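Local coordinates for uncharacterized protein (Legionella pneumophila subsp. pneumophila str. Philadelphia 1, PDB 4RD8) that is of unknown function but folds as a single, largely helical chain of the uncharacterized DUF5636 family, at residues 197-200 against 201-205; 39-42 against 43-47; 92-95 against 96-100; 114-117 against 118-122. The protein carries 3 engineered substitutions. All blocks are in the same frame, centred on the assembly; numbering follows the deposited sequence.

Contact 1. Residues 197-200 against 201-205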
ATOM      1  N   TRP A 197       7.502  -6.576  -7.459  1.00 28.48           N
ATOM      2  CA  TRP A 197       6.996  -7.940  -7.489  1.00 32.07           C
ATOM      3  C   TRP A 197       5.471  -7.932  -7.492  1.00 30.32           C
ATOM      4  O   TRP A 197       4.852  -8.680  -8.246  1.00 32.16           O
ATOM      5  CB  TRP A 197       7.538  -8.766  -6.317  1.00 31.67           C
ATOM      6  CG  TRP A 197       7.129 -10.217  -6.398  1.00 30.69           C
ATOM      7  CD1 TRP A 197       7.842 -11.246  -6.947  1.00 33.43           C
ATOM      8  CD2 TRP A 197       5.894 -10.788  -5.931  1.00 32.70           C
ATOM      9  NE1 TRP A 197       7.128 -12.421  -6.843  1.00 38.87           N
ATOM     10  CE2 TRP A 197       5.936 -12.165  -6.220  1.00 35.47           C
ATOM     11  CE3 TRP A 197       4.765 -10.261  -5.292  1.00 31.66           C
ATOM     12  CZ2 TRP A 197       4.883 -13.027  -5.892  1.00 36.08           C
ATOM     13  CZ3 TRP A 197       3.725 -11.119  -4.964  1.00 33.36           C
ATOM     14  CH2 TRP A 197       3.793 -12.487  -5.266  1.00 32.59           C
ATOM     15  N   LEU A 198       4.865  -7.084  -6.660  1.00 27.43           N
ATOM     16  CA  LEU A 198       3.403  -7.041  -6.589  1.00 28.02           C
ATOM     17  C   LEU A 198       2.788  -6.560  -7.894  1.00 29.88           C
ATOM     18  O   LEU A 198       1.792  -7.109  -8.351  1.00 28.07           O
ATOM     19  CB  LEU A 198       2.916  -6.190  -5.413  1.00 25.21           C
ATOM     20  CG  LEU A 198       1.402  -5.992  -5.287  1.00 22.43           C
ATOM     21  CD1 LEU A 198       0.676  -7.316  -5.107  1.00 23.28           C
ATOM     22  CD2 LEU A 198       1.092  -5.057  -4.123  1.00 23.38           C
ATOM     23  N   SER A 199       3.396  -5.550  -8.502  1.00 29.20           N
ATOM     24  CA  SER A 199       2.905  -5.030  -9.772  1.00 39.73           C
ATOM     25  C   SER A 199       2.917  -6.092 -10.867  1.00 35.63           C
ATOM     26  O   SER A 199       1.960  -6.223 -11.635  1.00 34.36           O
ATOM     27  CB  SER A 199       3.728  -3.817 -10.200  1.00 43.99           C
ATOM     28  OG  SER A 199       3.761  -3.717 -11.612  1.00 58.22           O
ATOM     29  N   ASP A 200       4.001  -6.860 -10.934  1.00 32.87           N
ATOM     30  CA  ASP A 200       4.127  -7.913 -11.946  1.00 34.52           C
ATOM     31  C   ASP A 200       3.188  -9.079 -11.638  1.00 34.54           C
ATOM     32  O   ASP A 200       2.646  -9.718 -12.539  1.00 37.29           O
ATOM     33  CB  ASP A 200       5.569  -8.419 -12.015  1.00 37.01           C
ATOM     34  CG  ASP A 200       6.537  -7.365 -12.521  1.00 53.54           C
ATOM     35  OD1 ASP A 200       6.083  -6.374 -13.137  1.00 55.36           O
ATOM     36  OD2 ASP A 200       7.757  -7.537 -12.312  1.00 59.94           O
ATOM     37  N   HIS A 201       3.010  -9.350 -10.351  1.00 32.57           N
ATOM     38  CA  HIS A 201       2.095 -10.390  -9.906  1.00 34.97           C
ATOM     39  C   HIS A 201       0.670 -10.095 -10.385  1.00 34.82           C
ATOM     40  O   HIS A 201      -0.036 -10.989 -10.845  1.00 35.84           O
ATOM     41  CB  HIS A 201       2.127 -10.500  -8.378  1.00 30.67           C
ATOM     42  CG  HIS A 201       1.259 -11.570  -7.836  1.00 31.15           C
ATOM     43  ND1 HIS A 201       1.469 -12.922  -8.073  1.00 34.50           N
ATOM     44  CD2 HIS A 201       0.145 -11.522  -7.044  1.00 34.98           C
ATOM     45  CE1 HIS A 201       0.545 -13.634  -7.473  1.00 37.88           C
ATOM     46  NE2 HIS A 201      -0.271 -12.797  -6.834  1.00 35.05           N
ATOM     47  N   ILE A 202       0.264  -8.831 -10.287  1.00 32.28           N
ATOM     48  CA  ILE A 202      -1.082  -8.424 -10.675  1.00 31.50           C
ATOM     49  C   ILE A 202      -1.274  -8.467 -12.193  1.00 39.99           C
ATOM     50  O   ILE A 202      -2.256  -9.028 -12.687  1.00 39.68           O
ATOM     51  CB  ILE A 202      -1.421  -7.016 -10.131  1.00 34.98           C
ATOM     52  CG1 ILE A 202      -1.614  -7.066  -8.612  1.00 30.87           C
ATOM     53  CG2 ILE A 202      -2.668  -6.471 -10.798  1.00 38.52           C
ATOM     54  CD1 ILE A 202      -1.677  -5.683  -7.944  1.00 34.12           C
ATOM     55  N   GLN A 203      -0.332  -7.879 -12.931  1.00 38.26           N
ATOM     56  CA  GLN A 203      -0.432  -7.802 -14.389  1.00 40.95           C
ATOM     57  C   GLN A 203      -0.329  -9.158 -15.073  1.00 42.56           C
ATOM     58  O   GLN A 203      -0.830  -9.338 -16.184  1.00 49.76           O
ATOM     59  CB  GLN A 203       0.598  -6.816 -14.957  1.00 43.35           C
ATOM     60  CG  GLN A 203       0.271  -5.357 -14.642  1.00 52.95           C
ATOM     61  CD  GLN A 203       1.230  -4.368 -15.290  1.00 60.09           C
ATOM     62  OE1 GLN A 203       1.547  -4.474 -16.475  1.00 65.33           O
ATOM     63  NE2 GLN A 203       1.696  -3.398 -14.507  1.00 62.61           N
ATOM     64  N   ASN A 204       0.305 -10.119 -14.411  1.00 41.93           N
ATOM     65  CA  ASN A 204       0.396 -11.460 -14.966  1.00 46.80           C
ATOM     66  C   ASN A 204      -0.864 -12.269 -14.677  1.00 49.99           C
ATOM     67  O   ASN A 204      -1.387 -12.938 -15.567  1.00 50.87           O
ATOM     68  CB  ASN A 204       1.646 -12.178 -14.456  1.00 50.93           C
ATOM     69  CG  ASN A 204       2.924 -11.618 -15.063  1.00 59.00           C
ATOM     70  OD1 ASN A 204       2.894 -10.957 -16.105  1.00 58.03           O
ATOM     71  ND2 ASN A 204       4.055 -11.886 -14.417  1.00 57.37           N
ATOM     72  N   ASP A 205      -1.352 -12.174 -13.439  1.00 48.81           N
ATOM     73  CA  ASP A 205      -2.540 -12.906 -12.982  1.00 46.37           C
ATOM     74  C   ASP A 205      -2.556 -14.346 -13.489  1.00 48.94           C
ATOM     75  O   ASP A 205      -3.410 -14.728 -14.297  1.00 51.99           O
ATOM     76  CB  ASP A 205      -3.825 -12.181 -13.396  1.00 45.82           C
ATOM     77  CG  ASP A 205      -5.064 -12.777 -12.750  1.00 47.35           C
ATOM     78  OD1 ASP A 205      -4.924 -13.499 -11.734  1.00 41.02           O
ATOM     79  OD2 ASP A 205      -6.178 -12.529 -13.260  1.00 44.79           O
TER
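The six-membered ring of the Trp-197 indole and the imidazole of His-201 form an offset stack, their centroids 4.7 Å apart and their planes turned by only 12°. Over one face of the imidazole lies Trp-197 CH2, displaced toward the rim and 3.7 Å from His-201 ND1. His-201 CB sits over the indole face in return, 4.0 Å from the centroid of the six-membered ring, which adds a CH-pi contact to the stack. The imidazole NE2 is hydrogen-bonded to Asn-45 OD1 of helix 41-61, which probably helps to fix the rotation of the ring. Four residues apart on the helix and with the same first torsion, each CG opposite its own backbone N across the CA-CB bond (chi1 -175° for Trp-197, -178° for His-201), the two side chains point the same way. One residue further round, Leu-198 CD1 meets Ile-202 CD1 at 4.0 Å, a buried apolar contact. The backbone repeats the spacing: His-201 N bonds to Trp-197 O at 2.9 Å, and the following three amides likewise reach back four residues. Asp-205, with positive phi, leaves the helix, while its carboxylate takes the amides of Ile-209 and Phe-210. Leu-198 packs on helix 130-144 and Ile-202 on Leu-48 of helix 41-61. The arrangement is that of i to i+4 pairing on a short alpha helix, with aromatic and aliphatic pairs on neighbouring faces.

Contact 2. Residues 39-42 against 43-47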
HETATM    1  N   MSE A  39       4.436 -11.031   3.026  1.00 26.07           N
HETATM    2  CA  MSE A  39       5.308 -12.126   2.607  1.00 28.89           C
HETATM    3  C   MSE A  39       4.507 -13.369   2.260  1.00 32.37           C
HETATM    4  O   MSE A  39       5.039 -14.318   1.698  1.00 35.07           O
HETATM    5  CB  MSE A  39       6.303 -12.500   3.711  1.00 31.77           C
HETATM    6  CG  MSE A  39       7.272 -11.412   4.107  1.00 40.02           C
HETATM    7 SE   MSE A  39       8.399 -11.969   5.611  0.51 53.10          SE
HETATM    8  CE  MSE A  39       7.410 -13.560   6.148  1.00 43.39           C
ATOM      9  N   ASP A  40       3.226 -13.353   2.617  1.00 29.59           N
ATOM     10  CA  ASP A  40       2.352 -14.509   2.473  1.00 31.92           C
ATOM     11  C   ASP A  40       1.469 -14.306   1.244  1.00 30.48           C
ATOM     12  O   ASP A  40       0.405 -13.700   1.324  1.00 31.89           O
ATOM     13  CB  ASP A  40       1.500 -14.653   3.738  1.00 32.71           C
ATOM     14  CG  ASP A  40       0.662 -15.916   3.764  1.00 37.27           C
ATOM     15  OD1 ASP A  40       0.527 -16.607   2.733  1.00 37.24           O
ATOM     16  OD2 ASP A  40       0.109 -16.214   4.841  1.00 42.44           O
ATOM     17  N   THR A  41       1.908 -14.826   0.103  1.00 33.73           N
ATOM     18  CA  THR A  41       1.189 -14.576  -1.142  1.00 32.88           C
ATOM     19  C   THR A  41      -0.223 -15.181  -1.126  1.00 33.28           C
ATOM     20  O   THR A  41      -1.163 -14.575  -1.641  1.00 35.95           O
ATOM     21  CB  THR A  41       2.014 -15.026  -2.360  1.00 36.37           C
ATOM     22  OG1 THR A  41       3.200 -14.224  -2.430  1.00 35.97           O
ATOM     23  CG2 THR A  41       1.223 -14.849  -3.644  1.00 36.51           C
ATOM     24  N   GLU A  42      -0.367 -16.355  -0.511  1.00 33.24           N
ATOM     25  CA  GLU A  42      -1.682 -16.975  -0.325  1.00 34.14           C
ATOM     26  C   GLU A  42      -2.674 -16.020   0.336  1.00 35.13           C
ATOM     27  O   GLU A  42      -3.810 -15.881  -0.120  1.00 36.03           O
ATOM     28  CB  GLU A  42      -1.572 -18.253   0.513  1.00 39.63           C
ATOM     29  CG  GLU A  42      -2.905 -18.905   0.819  1.00 52.01           C
ATOM     30  CD  GLU A  42      -2.768 -20.213   1.583  1.00 66.12           C
ATOM     31  OE1 GLU A  42      -1.896 -21.030   1.223  1.00 69.76           O
ATOM     32  OE2 GLU A  42      -3.537 -20.428   2.544  1.00 71.69           O
ATOM     33  N   ALA A  43      -2.242 -15.365   1.411  1.00 30.69           N
ATOM     34  CA  ALA A  43      -3.090 -14.404   2.106  1.00 33.29           C
ATOM     35  C   ALA A  43      -3.336 -13.136   1.268  1.00 31.20           C
ATOM     36  O   ALA A  43      -4.463 -12.644   1.192  1.00 31.21           O
ATOM     37  CB  ALA A  43      -2.479 -14.045   3.457  1.00 31.91           C
ATOM     38  N   VAL A  44      -2.283 -12.609   0.652  1.00 26.96           N
ATOM     39  CA  VAL A  44      -2.407 -11.415  -0.179  1.00 28.46           C
ATOM     40  C   VAL A  44      -3.403 -11.617  -1.324  1.00 30.30           C
ATOM     41  O   VAL A  44      -4.208 -10.732  -1.607  1.00 27.68           O
ATOM     42  CB  VAL A  44      -1.032 -10.952  -0.725  1.00 27.81           C
ATOM     43  CG1 VAL A  44      -1.213  -9.884  -1.797  1.00 28.88           C
ATOM     44  CG2 VAL A  44      -0.155 -10.406   0.412  1.00 25.33           C
ATOM     45  N   ASN A  45      -3.350 -12.781  -1.970  1.00 31.35           N
ATOM     46  CA  ASN A  45      -4.271 -13.095  -3.064  1.00 32.98           C
ATOM     47  C   ASN A  45      -5.732 -12.952  -2.652  1.00 35.31           C
ATOM     48  O   ASN A  45      -6.578 -12.538  -3.453  1.00 32.20           O
ATOM     49  CB  ASN A  45      -4.027 -14.509  -3.614  1.00 32.29           C
ATOM     50  CG  ASN A  45      -2.854 -14.567  -4.573  1.00 31.22           C
ATOM     51  OD1 ASN A  45      -2.398 -13.531  -5.071  1.00 35.57           O
ATOM     52  ND2 ASN A  45      -2.369 -15.780  -4.854  1.00 33.51           N
ATOM     53  N   GLU A  46      -6.026 -13.298  -1.402  1.00 32.17           N
ATOM     54  CA  GLU A  46      -7.394 -13.222  -0.902  1.00 34.30           C
ATOM     55  C   GLU A  46      -7.905 -11.782  -0.942  1.00 32.45           C
ATOM     56  O   GLU A  46      -9.037 -11.538  -1.352  1.00 31.78           O
ATOM     57  CB  GLU A  46      -7.497 -13.817   0.506  1.00 32.89           C
ATOM     58  CG  GLU A  46      -7.185 -15.316   0.554  1.00 41.20           C
ATOM     59  CD  GLU A  46      -7.332 -15.917   1.939  1.00 47.35           C
ATOM     60  OE1 GLU A  46      -7.323 -15.149   2.920  1.00 45.20           O
ATOM     61  OE2 GLU A  46      -7.460 -17.160   2.049  1.00 52.35           O
ATOM     62  N   GLN A  47      -7.071 -10.831  -0.530  1.00 28.35           N
ATOM     63  CA  GLN A  47      -7.449  -9.419  -0.611  1.00 27.54           C
ATOM     64  C   GLN A  47      -7.413  -8.863  -2.041  1.00 27.72           C
ATOM     65  O   GLN A  47      -8.169  -7.954  -2.370  1.00 29.01           O
ATOM     66  CB  GLN A  47      -6.626  -8.554   0.357  1.00 27.15           C
ATOM     67  CG  GLN A  47      -7.140  -8.586   1.794  1.00 26.65           C
ATOM     68  CD  GLN A  47      -7.063  -9.976   2.408  1.00 25.85           C
ATOM     69  OE1 GLN A  47      -5.988 -10.570   2.469  1.00 29.94           O
ATOM     70  NE2 GLN A  47      -8.206 -10.507   2.841  1.00 29.63           N
TER
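Asp-40 meets Ala-43 through its carboxylate: OD1 accepts a weak hydrogen bond from Ala-43 N at 3.3 Å, nearly straight at 161°, and OD2 lies 3.6 Å from Ala-43 CB. Asp-40 is thus the N-cap of helix 41-61, its side chain folded back over the first turn (chi1 -174°). The negative carboxylate at this end probably interacts well with the helix dipole. The carbonyl of the same residue starts the regular pattern, with Val-44 N 3.0 Å from Asp-40 O. In the next pair along, Asn-45 N bonds to Thr-41 O at 2.8 Å, and the methyl CG2 of Thr-41 slants across the amide of Asn-45, 3.9 Å from ND2. The other end of that amide, OD1, is held by His-201. On the exposed side, Glu-46 CG lies 3.5 Å from Glu-42 O, while the two carboxylates remain 5.1 Å apart between their OE2 atoms, probably a mild repulsion. Further out, the buried Val-44 packs against Tyr-37 of helix 25-38 and Leu-137 of helix 130-144, and Thr-41 leans on Trp-197 and His-201 of helix 195-204, so that the first turn of helix 41-61 meets three other helices.

Contact 3. Residues 92-95 against 96-100; sequences MLQT and IGNKP
Thr-95 O accepts from Asn-98 N at 3.0 Å, closing a four-residue turn in which Ile-96 is extended and Gly-97 has a positive phi of 86°; the donor comes from above the carbonyl plane rather than along a lone pair. The other face of that plane is taken by Gln-94, whose NE2 donates to Thr-95 O at 3.2 Å with the acceptor close to the plane of the amide group. Two bonds from opposite faces therefore grip one carbonyl oxygen. These backbone angles define a type II beta turn, with glycine at its third position, and Asn-98 follows in the left-handed helical region. The hydroxyl of Thr-95 then spans the turn: OG1 donates to Lys-99 O at 2.6 Å, in the carbonyl plane and on a lone pair. It can do so because OG1 is seated between the backbone N and the carbonyl carbon (chi1 65°). Water 1 bridges the same two residues, accepting from Thr-95 N at 3.0 Å and donating to Lys-99 O at 3.2 Å. The side-chain amides of Gln-94 and Asn-98 pass each other with their planes 47° apart, Gln-94 NE2 being 3.5 Å from Asn-98 OD1. Both amide oxygens turn to the same ammonium group: Lys-117 NZ donates a hydrogen bond to Asn-98 OD1 and a weak one to Gln-94 OE1.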
HETATM    1  N   MSE A  92      -5.301  11.263  -3.241  1.00 26.95           N
HETATM    2  CA  MSE A  92      -3.911  10.872  -3.458  1.00 20.81           C
HETATM    3  C   MSE A  92      -3.194  12.029  -4.174  1.00 25.77           C
HETATM    4  O   MSE A  92      -3.770  12.654  -5.072  1.00 24.31           O
HETATM    5  CB  MSE A  92      -3.835   9.584  -4.302  1.00 21.97           C
HETATM    6  CG  MSE A  92      -4.406   8.322  -3.635  1.00 30.32           C
HETATM    7 SE   MSE A  92      -4.003   6.696  -4.635  0.45 34.49          SE
HETATM    8  CE  MSE A  92      -4.921   7.134  -6.301  1.00 64.13           C
ATOM      9  N   LEU A  93      -1.957  12.303  -3.766  1.00 24.00           N
ATOM     10  CA  LEU A  93      -1.186  13.426  -4.311  1.00 20.75           C
ATOM     11  C   LEU A  93      -0.170  12.960  -5.347  1.00 25.40           C
ATOM     12  O   LEU A  93       0.253  11.802  -5.345  1.00 22.85           O
ATOM     13  CB  LEU A  93      -0.440  14.158  -3.189  1.00 23.53           C
ATOM     14  CG  LEU A  93      -1.301  14.759  -2.070  1.00 21.95           C
ATOM     15  CD1 LEU A  93      -0.434  15.563  -1.130  1.00 24.25           C
ATOM     16  CD2 LEU A  93      -2.401  15.633  -2.640  1.00 27.59           C
ATOM     17  N   GLN A  94       0.194  13.868  -6.245  1.00 22.34           N
ATOM     18  CA  GLN A  94       1.401  13.720  -7.049  1.00 20.66           C
ATOM     19  C   GLN A  94       1.915  15.143  -7.253  1.00 20.42           C
ATOM     20  O   GLN A  94       1.248  16.099  -6.872  1.00 18.20           O
ATOM     21  CB  GLN A  94       1.057  13.106  -8.400  1.00 19.33           C
ATOM     22  CG  GLN A  94       0.121  13.994  -9.224  1.00 20.35           C
ATOM     23  CD  GLN A  94      -0.112  13.481 -10.616  1.00 25.08           C
ATOM     24  OE1 GLN A  94      -0.877  12.536 -10.825  1.00 29.50           O
ATOM     25  NE2 GLN A  94       0.536  14.111 -11.591  1.00 25.97           N
ATOM     26  N   THR A  95       3.086  15.302  -7.851  1.00 18.41           N
ATOM     27  CA  THR A  95       3.500  16.642  -8.259  1.00 17.10           C
ATOM     28  C   THR A  95       3.014  16.953  -9.663  1.00 19.12           C
ATOM     29  O   THR A  95       2.759  16.045 -10.467  1.00 20.96           O
ATOM     30  CB  THR A  95       5.032  16.836  -8.208  1.00 23.68           C
ATOM     31  OG1 THR A  95       5.645  15.983  -9.179  1.00 28.14           O
ATOM     32  CG2 THR A  95       5.569  16.518  -6.815  1.00 22.63           C
ATOM     33  N   ILE A  96       2.893  18.242  -9.967  1.00 19.75           N
ATOM     34  CA  ILE A  96       2.596  18.647 -11.320  1.00 22.84           C
ATOM     35  C   ILE A  96       3.766  18.198 -12.200  1.00 25.43           C
ATOM     36  O   ILE A  96       4.923  18.495 -11.904  1.00 29.22           O
ATOM     37  CB  ILE A  96       2.384  20.173 -11.414  1.00 22.98           C
ATOM     38  CG1 ILE A  96       1.217  20.576 -10.510  1.00 24.64           C
ATOM     39  CG2 ILE A  96       2.094  20.591 -12.843  1.00 31.26           C
ATOM     40  CD1 ILE A  96       0.884  22.063 -10.570  1.00 27.38           C
ATOM     41  N   GLY A  97       3.470  17.467 -13.267  1.00 25.75           N
ATOM     42  CA  GLY A  97       4.526  16.966 -14.127  1.00 31.49           C
ATOM     43  C   GLY A  97       5.126  15.644 -13.663  1.00 26.75           C
ATOM     44  O   GLY A  97       6.055  15.137 -14.303  1.00 28.90           O
ATOM     45  N   ASN A  98       4.603  15.087 -12.569  1.00 27.43           N
ATOM     46  CA  ASN A  98       5.075  13.796 -12.046  1.00 32.20           C
ATOM     47  C   ASN A  98       6.558  13.766 -11.694  1.00 32.79           C
ATOM     48  O   ASN A  98       7.206  12.730 -11.828  1.00 36.47           O
ATOM     49  CB  ASN A  98       4.795  12.661 -13.043  1.00 37.03           C
ATOM     50  CG  ASN A  98       3.361  12.231 -13.041  1.00 42.33           C
ATOM     51  OD1 ASN A  98       2.900  11.573 -12.107  1.00 44.58           O
ATOM     52  ND2 ASN A  98       2.637  12.589 -14.095  1.00 48.14           N
ATOM     53  N   LYS A  99       7.096  14.897 -11.250  1.00 29.54           N
ATOM     54  CA  LYS A  99       8.481  14.958 -10.800  1.00 30.00           C
ATOM     55  C   LYS A  99       8.561  14.291  -9.433  1.00 26.17           C
ATOM     56  O   LYS A  99       7.623  14.379  -8.642  1.00 26.32           O
ATOM     57  CB  LYS A  99       8.941  16.414 -10.667  1.00 32.47           C
ATOM     58  CG  LYS A  99       8.771  17.269 -11.921  1.00 47.79           C
ATOM     59  CD  LYS A  99      10.001  17.213 -12.816  1.00 56.31           C
ATOM     60  CE  LYS A  99      10.099  18.461 -13.696  1.00 59.22           C
ATOM     61  NZ  LYS A  99      11.513  18.790 -14.095  1.00 56.47           N
ATOM     62  N   PRO A 100       9.694  13.640  -9.136  1.00 26.53           N
ATOM     63  CA  PRO A 100       9.843  13.088  -7.788  1.00 23.23           C
ATOM     64  C   PRO A 100       9.987  14.225  -6.774  1.00 20.02           C
ATOM     65  O   PRO A 100      10.484  15.314  -7.119  1.00 24.28           O
ATOM     66  CB  PRO A 100      11.185  12.325  -7.860  1.00 25.97           C
ATOM     67  CG  PRO A 100      11.590  12.316  -9.312  1.00 38.23           C
ATOM     68  CD  PRO A 100      10.922  13.492  -9.944  1.00 30.57           C
TER
HETATM   69  O   HOH W   1       4.790  12.901  -8.352  1.00 24.72           O

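Contact 4. Residues 114-117 against 118-122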
ATOM      1  N   PHE A 114      -0.889  11.655   3.929  1.00 17.41           N
ATOM      2  CA  PHE A 114      -1.184  11.612   2.499  1.00 14.98           C
ATOM      3  C   PHE A 114      -0.603  10.379   1.817  1.00 16.09           C
ATOM      4  O   PHE A 114       0.549  10.003   2.069  1.00 16.40           O
ATOM      5  CB  PHE A 114      -0.625  12.861   1.792  1.00 16.19           C
ATOM      6  CG  PHE A 114      -1.299  14.138   2.193  1.00 15.74           C
ATOM      7  CD1 PHE A 114      -2.451  14.565   1.544  1.00 19.07           C
ATOM      8  CD2 PHE A 114      -0.788  14.914   3.224  1.00 16.15           C
ATOM      9  CE1 PHE A 114      -3.077  15.749   1.903  1.00 18.10           C
ATOM     10  CE2 PHE A 114      -1.421  16.098   3.597  1.00 17.72           C
ATOM     11  CZ  PHE A 114      -2.570  16.516   2.931  1.00 17.57           C
HETATM   12  N   MSE A 115      -1.404   9.765   0.942  1.00 17.06           N
HETATM   13  CA  MSE A 115      -0.906   8.751   0.011  1.00 20.25           C
HETATM   14  C   MSE A 115      -0.478   9.455  -1.266  1.00 19.23           C
HETATM   15  O   MSE A 115      -1.148  10.379  -1.722  1.00 22.97           O
HETATM   16  CB  MSE A 115      -2.011   7.734  -0.316  1.00 18.08           C
HETATM   17  CG  MSE A 115      -1.617   6.710  -1.400  1.00 16.36           C
HETATM   18 SE   MSE A 115      -0.101   5.613  -0.927  0.60 27.58          SE
HETATM   19  CE  MSE A 115      -0.747   4.955   0.770  1.00 21.94           C
ATOM     20  N   LEU A 116       0.648   9.032  -1.837  1.00 16.74           N
ATOM     21  CA  LEU A 116       1.112   9.605  -3.089  1.00 17.11           C
ATOM     22  C   LEU A 116       1.301   8.540  -4.156  1.00 19.02           C
ATOM     23  O   LEU A 116       1.420   7.353  -3.844  1.00 19.54           O
ATOM     24  CB  LEU A 116       2.450  10.311  -2.854  1.00 19.29           C
ATOM     25  CG  LEU A 116       2.368  11.491  -1.880  1.00 25.65           C
ATOM     26  CD1 LEU A 116       2.784  11.059  -0.500  1.00 25.56           C
ATOM     27  CD2 LEU A 116       3.243  12.633  -2.374  1.00 28.46           C
ATOM     28  N   LYS A 117       1.343   8.981  -5.413  1.00 19.02           N
ATOM     29  CA  LYS A 117       1.759   8.141  -6.520  1.00 24.68           C
ATOM     30  C   LYS A 117       3.144   7.582  -6.226  1.00 24.04           C
ATOM     31  O   LYS A 117       3.953   8.253  -5.581  1.00 21.04           O
ATOM     32  CB  LYS A 117       1.835   8.987  -7.789  1.00 30.55           C
ATOM     33  CG  LYS A 117       0.791   8.701  -8.822  1.00 34.76           C
ATOM     34  CD  LYS A 117       1.035   9.567 -10.051  1.00 26.72           C
ATOM     35  CE  LYS A 117      -0.001   9.331 -11.120  1.00 37.66           C
ATOM     36  NZ  LYS A 117       0.350  10.050 -12.374  1.00 39.48           N
ATOM     37  N   ASP A 118       3.414   6.365  -6.705  1.00 20.44           N
ATOM     38  CA  ASP A 118       4.714   5.719  -6.500  1.00 23.57           C
ATOM     39  C   ASP A 118       5.834   6.636  -6.985  1.00 26.82           C
ATOM     40  O   ASP A 118       6.887   6.748  -6.353  1.00 24.51           O
ATOM     41  CB  ASP A 118       4.809   4.400  -7.287  1.00 23.40           C
ATOM     42  CG  ASP A 118       3.845   3.321  -6.784  1.00 28.03           C
ATOM     43  OD1 ASP A 118       3.225   3.496  -5.713  1.00 24.98           O
ATOM     44  OD2 ASP A 118       3.729   2.279  -7.471  1.00 32.14           O
ATOM     45  N   SER A 119       5.592   7.296  -8.111  1.00 22.44           N
ATOM     46  CA  SER A 119       6.617   8.109  -8.764  1.00 23.92           C
ATOM     47  C   SER A 119       6.917   9.418  -8.028  1.00 21.65           C
ATOM     48  O   SER A 119       7.841  10.144  -8.381  1.00 22.19           O
ATOM     49  CB  SER A 119       6.215   8.386 -10.215  1.00 25.10           C
ATOM     50  OG  SER A 119       4.915   8.947 -10.260  1.00 33.10           O
ATOM     51  N   SER A 120       6.139   9.732  -7.005  1.00 22.01           N
ATOM     52  CA  SER A 120       6.412  10.924  -6.207  1.00 23.57           C
ATOM     53  C   SER A 120       7.648  10.704  -5.337  1.00 25.78           C
ATOM     54  O   SER A 120       8.242  11.650  -4.837  1.00 24.85           O
ATOM     55  CB  SER A 120       5.198  11.283  -5.354  1.00 26.37           C
ATOM     56  OG  SER A 120       4.108  11.599  -6.199  1.00 26.20           O
ATOM     57  N   LEU A 121       8.036   9.445  -5.171  1.00 22.25           N
ATOM     58  CA  LEU A 121       9.288   9.117  -4.483  1.00 23.58           C
ATOM     59  C   LEU A 121      10.309   8.576  -5.471  1.00 28.21           C
ATOM     60  O   LEU A 121      11.458   9.036  -5.514  1.00 28.79           O
ATOM     61  CB  LEU A 121       9.039   8.082  -3.380  1.00 28.51           C
ATOM     62  CG  LEU A 121      10.272   7.565  -2.631  1.00 32.23           C
ATOM     63  CD1 LEU A 121      11.020   8.702  -1.943  1.00 28.59           C
ATOM     64  CD2 LEU A 121       9.884   6.484  -1.628  1.00 33.33           C
ATOM     65  N   ARG A 122       9.886   7.597  -6.269  1.00 26.39           N
ATOM     66  CA  ARG A 122      10.780   6.906  -7.196  1.00 29.76           C
ATOM     67  C   ARG A 122      10.032   6.482  -8.458  1.00 27.06           C
ATOM     68  O   ARG A 122       9.034   5.759  -8.374  1.00 27.05           O
ATOM     69  CB  ARG A 122      11.375   5.663  -6.506  1.00 26.96           C
ATOM     70  CG  ARG A 122      12.307   4.826  -7.352  1.00 36.18           C
ATOM     71  CD  ARG A 122      12.861   3.654  -6.549  1.00 40.95           C
ATOM     72  NE  ARG A 122      11.916   2.541  -6.430  1.00 35.66           N
ATOM     73  CZ  ARG A 122      11.211   2.264  -5.343  1.00 41.73           C
ATOM     74  NH1 ARG A 122      11.329   3.030  -4.263  1.00 48.16           N
ATOM     75  NH2 ARG A 122      10.380   1.221  -5.335  1.00 35.51           N
TER
HETATM   76  O   HOH W   2       0.920   4.598  -4.717  1.00 21.39           O
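Lys-117 lies against Ser-119 and Ser-120 of the turn that follows it. Its CB is 3.8 Å from Ser-120 OG, and further along the chain CD lies 3.9 Å from Ser-119 OG. Beyond CG the chain is fully extended, which carries the ammonium group away from the turn, where NZ is hydrogen-bonded to Asn-98 OD1; its ion pair with Glu-128 is long and weak. Two serine hydroxyls thus lie against the aliphatic part of the lysine while the ammonium group is held elsewhere. On the backbone, Ser-120 N donates to Lys-117 O at 3.0 Å, approaching from above the carbonyl plane, 58° out of it. Leu-116 contributes the apolar side of the contact: with CG opposite its carbonyl carbon (chi1 -63°), CD2 comes to 3.8 Å from Ser-120 CB, and the leucine itself packs on Phe-106 and Leu-109 of helix 103-111. Water 2 donates to Leu-116 O at 2.9 Å and to Asp-118 OD1 at 2.7 Å, tying the residues on either side of Lys-117. The carboxylate of Asp-118 also accepts from the amides of Thr-130 and His-131, at the start of helix 130-144. Asp-118 O in turn takes two backbone amides, Leu-121 N and Arg-122 N, the latter at 3.1 Å. Residues 117-120 form a type I beta turn, continued by these bonds into a single helix-like turn within the loop joining helices 103-111 and 130-144.

In the fold
The four contacts form two touching pairs. Contacts 1 and 2, with centres about 13 Å apart, join helix 195-204 to the start of helix 41-61: His-201 NE2 is 2.9 Å from Asn-45 OD1, and Trp-197 CH2 packs on Thr-41 OG1 at 3.4 Å. Contacts 3 and 4 lie closer, about 7 Å between centres, linked by Leu-93 N to Met-115 O at 2.9 Å and by Asn-98 OD1 to Lys-117 NZ at 3.0 Å. Contacts 2 and 3, about 30 Å apart between centres, lie on opposite sides of the chain's centre. Contacts 1 and 4 come within about 7 Å at their nearest atoms without touching; both reach helix 130-144.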